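Long-range contact in xylan esterase 1 (Thermoanaerobacterium sp. 'JW/SL YS485', PDB 3FCY), which probably hydrolyses carboxylic esters such as the acetyl esters of xylan, as a calcium-binding family 7 carbohydrate esterase of the alpha/beta-hydrolase fold: residues A[41-46]-A[234-239]. Sequence-based numbering, arbitrary orientation.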
ATOM      1  N   THR A  41      -4.252  12.017 -31.837  1.00 32.43           N
ATOM      2  CA  THR A  41      -4.908  13.321 -31.822  1.00 33.12           C
ATOM      3  C   THR A  41      -6.101  13.450 -30.871  1.00 32.01           C
ATOM      4  O   THR A  41      -6.822  14.447 -30.913  1.00 31.74           O
ATOM      5  CB  THR A  41      -5.377  13.715 -33.234  1.00 35.03           C
ATOM      6  OG1 THR A  41      -6.223  12.685 -33.757  1.00 37.52           O
ATOM      7  CG2 THR A  41      -4.175  13.900 -34.164  1.00 36.14           C
ATOM      8  N   GLY A  42      -6.324  12.455 -30.023  1.00 30.97           N
ATOM      9  CA  GLY A  42      -7.428  12.555 -29.082  1.00 30.93           C
ATOM     10  C   GLY A  42      -8.583  11.598 -29.287  1.00 31.52           C
ATOM     11  O   GLY A  42      -8.744  11.012 -30.362  1.00 30.06           O
ATOM     12  N   THR A  43      -9.396  11.451 -28.245  1.00 31.66           N
ATOM     13  CA  THR A  43     -10.547  10.556 -28.282  1.00 31.57           C
ATOM     14  C   THR A  43     -11.832  11.241 -27.827  1.00 31.99           C
ATOM     15  O   THR A  43     -12.907  10.963 -28.356  1.00 32.38           O
ATOM     16  CB  THR A  43     -10.320   9.316 -27.382  1.00 31.85           C
ATOM     17  OG1 THR A  43      -9.113   8.650 -27.778  1.00 31.16           O
ATOM     18  CG2 THR A  43     -11.491   8.343 -27.500  1.00 31.60           C
ATOM     19  N   ASN A  44     -11.728  12.131 -26.845  1.00 31.82           N
ATOM     20  CA  ASN A  44     -12.914  12.814 -26.338  1.00 32.16           C
ATOM     21  C   ASN A  44     -13.587  13.616 -27.448  1.00 33.57           C
ATOM     22  O   ASN A  44     -12.925  14.334 -28.193  1.00 33.10           O
ATOM     23  CB  ASN A  44     -12.553  13.752 -25.186  1.00 30.93           C
ATOM     24  CG  ASN A  44     -13.740  14.045 -24.292  1.00 31.90           C
ATOM     25  OD1 ASN A  44     -14.075  13.250 -23.413  1.00 32.10           O
ATOM     26  ND2 ASN A  44     -14.397  15.176 -24.525  1.00 29.49           N
ATOM     27  N   PRO A  45     -14.919  13.502 -27.569  1.00 34.15           N
ATOM     28  CA  PRO A  45     -15.648  14.236 -28.606  1.00 35.63           C
ATOM     29  C   PRO A  45     -15.558  15.751 -28.441  1.00 37.38           C
ATOM     30  O   PRO A  45     -15.121  16.254 -27.404  1.00 36.64           O
ATOM     31  CB  PRO A  45     -17.083  13.734 -28.446  1.00 36.88           C
ATOM     32  CG  PRO A  45     -16.905  12.353 -27.880  1.00 37.07           C
ATOM     33  CD  PRO A  45     -15.814  12.569 -26.863  1.00 35.86           C
ATOM     34  N   CYS A  46     -15.966  16.466 -29.484  1.00 38.05           N
ATOM     35  CA  CYS A  46     -15.972  17.922 -29.482  1.00 39.14           C
ATOM     36  C   CYS A  46     -17.367  18.348 -29.924  1.00 38.57           C
ATOM     37  O   CYS A  46     -17.803  18.013 -31.023  1.00 38.52           O
ATOM     38  CB  CYS A  46     -14.931  18.468 -30.459  1.00 39.59           C
ATOM     39  SG  CYS A  46     -14.808  20.273 -30.464  1.00 44.87           S
ATOM     40  N   LEU A 234      -6.877  18.310 -17.714  1.00 23.36           N
ATOM     41  CA  LEU A 234      -8.075  18.804 -18.407  1.00 23.82           C
ATOM     42  C   LEU A 234      -8.054  18.575 -19.916  1.00 23.85           C
ATOM     43  O   LEU A 234      -8.549  19.400 -20.688  1.00 24.27           O
ATOM     44  CB  LEU A 234      -8.269  20.302 -18.139  1.00 21.10           C
ATOM     45  CG  LEU A 234      -8.345  20.758 -16.678  1.00 22.26           C
ATOM     46  CD1 LEU A 234      -8.448  22.278 -16.644  1.00 19.50           C
ATOM     47  CD2 LEU A 234      -9.543  20.114 -15.977  1.00 20.63           C
ATOM     48  N   SER A 235      -7.505  17.444 -20.336  1.00 23.59           N
ATOM     49  CA  SER A 235      -7.421  17.145 -21.754  1.00 24.53           C
ATOM     50  C   SER A 235      -7.812  15.720 -22.121  1.00 25.05           C
ATOM     51  O   SER A 235      -7.388  14.766 -21.470  1.00 25.45           O
ATOM     52  CB  SER A 235      -5.994  17.407 -22.247  1.00 25.54           C
ATOM     53  OG  SER A 235      -5.809  16.954 -23.579  1.00 25.57           O
ATOM     54  N   ASP A 236      -8.639  15.584 -23.156  1.00 23.77           N
ATOM     55  CA  ASP A 236      -9.012  14.265 -23.657  1.00 23.25           C
ATOM     56  C   ASP A 236      -9.610  13.361 -22.571  1.00 22.91           C
ATOM     57  O   ASP A 236      -9.160  12.236 -22.371  1.00 21.07           O
ATOM     58  CB  ASP A 236      -7.744  13.639 -24.246  1.00 24.19           C
ATOM     59  CG  ASP A 236      -8.025  12.596 -25.303  1.00 26.76           C
ATOM     60  OD1 ASP A 236      -9.174  12.482 -25.774  1.00 26.72           O
ATOM     61  OD2 ASP A 236      -7.065  11.895 -25.671  1.00 27.37           O
ATOM     62  N   TYR A 237     -10.635  13.859 -21.888  1.00 23.06           N
ATOM     63  CA  TYR A 237     -11.293  13.121 -20.806  1.00 24.04           C
ATOM     64  C   TYR A 237     -11.602  11.655 -21.108  1.00 24.82           C
ATOM     65  O   TYR A 237     -11.208  10.774 -20.350  1.00 24.55           O
ATOM     66  CB  TYR A 237     -12.576  13.853 -20.396  1.00 22.23           C
ATOM     67  CG  TYR A 237     -12.323  15.267 -19.914  1.00 22.17           C
ATOM     68  CD1 TYR A 237     -11.622  15.513 -18.729  1.00 21.66           C
ATOM     69  CD2 TYR A 237     -12.761  16.363 -20.656  1.00 22.16           C
ATOM     70  CE1 TYR A 237     -11.364  16.817 -18.301  1.00 20.27           C
ATOM     71  CE2 TYR A 237     -12.510  17.666 -20.239  1.00 21.10           C
ATOM     72  CZ  TYR A 237     -11.812  17.886 -19.065  1.00 20.61           C
ATOM     73  OH  TYR A 237     -11.567  19.178 -18.671  1.00 20.38           O
ATOM     74  N   LYS A 238     -12.299  11.397 -22.212  1.00 25.38           N
ATOM     75  CA  LYS A 238     -12.663  10.031 -22.600  1.00 26.65           C
ATOM     76  C   LYS A 238     -11.465   9.078 -22.635  1.00 26.77           C
ATOM     77  O   LYS A 238     -11.572   7.912 -22.236  1.00 27.02           O
ATOM     78  CB  LYS A 238     -13.353  10.051 -23.969  1.00 28.24           C
ATOM     79  CG  LYS A 238     -13.783   8.681 -24.520  1.00 30.26           C
ATOM     80  CD  LYS A 238     -15.009   8.128 -23.809  1.00 33.35           C
ATOM     81  CE  LYS A 238     -15.703   7.033 -24.630  1.00 31.44           C
ATOM     82  NZ  LYS A 238     -14.841   5.850 -24.927  1.00 30.31           N
ATOM     83  N   ARG A 239     -10.327   9.570 -23.116  1.00 25.44           N
ATOM     84  CA  ARG A 239      -9.120   8.753 -23.193  1.00 24.15           C
ATOM     85  C   ARG A 239      -8.700   8.287 -21.801  1.00 23.60           C
ATOM     86  O   ARG A 239      -8.368   7.119 -21.600  1.00 22.41           O
ATOM     87  CB  ARG A 239      -7.979   9.549 -23.835  1.00 24.16           C
ATOM     88  CG  ARG A 239      -6.643   8.824 -23.859  1.00 24.03           C
ATOM     89  CD  ARG A 239      -6.705   7.525 -24.652  1.00 22.75           C
ATOM     90  NE  ARG A 239      -5.388   6.900 -24.735  1.00 25.00           N
ATOM     91  CZ  ARG A 239      -5.156   5.691 -25.236  1.00 28.22           C
ATOM     92  NH1 ARG A 239      -6.158   4.960 -25.710  1.00 30.36           N
ATOM     93  NH2 ARG A 239      -3.919   5.206 -25.257  1.00 29.04           N
TER
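The carboxylate of D236 meets two successive backbone N-H groups, those of T43 and N44, pinning the loop between helices 34-37 and 50-62 of this alpha/beta-hydrolase fold to the start of helix 237-242. Both donors converge on OD1: T43 N lies 2.7 Å from D236 OD1 on its syn side, 22° out of the carboxylate plane, whereas N44 N approaches nearly along the C-O axis in an almost straight bond. The second oxygen, D236 OD2, lies against the CA of G42 and is hydrogen-bonded to the hydroxyl of Y40, so both carboxylate oxygens are engaged within a buried setting. A leucine in place of D236 would probably leave the amides of T43 and N44 without their shared acceptor and the Y40 hydroxyl without this partner.

N44 returns the grip in the opposite sense. A chi1 of -157°, which sets CG trans to the main-chain nitrogen, carries its amide to the first turn of the helix, where N44 OD1 accepts from K238 N at 2.8 Å, the donor tilted 20° from the carbonyl plane. N44 OD1 also sits at the edge of the Y237 ring, near its plane, and 3.4 Å from Y237 CB, while ND2 bonds to the carbonyl of F271 in helix 267-274. Beyond the amide, T43 and K238 run obliquely past each other before the lysine bends away to a salt bridge with D242; their side chains touch through T43 CG2 and K238 CG, 3.8 Å apart.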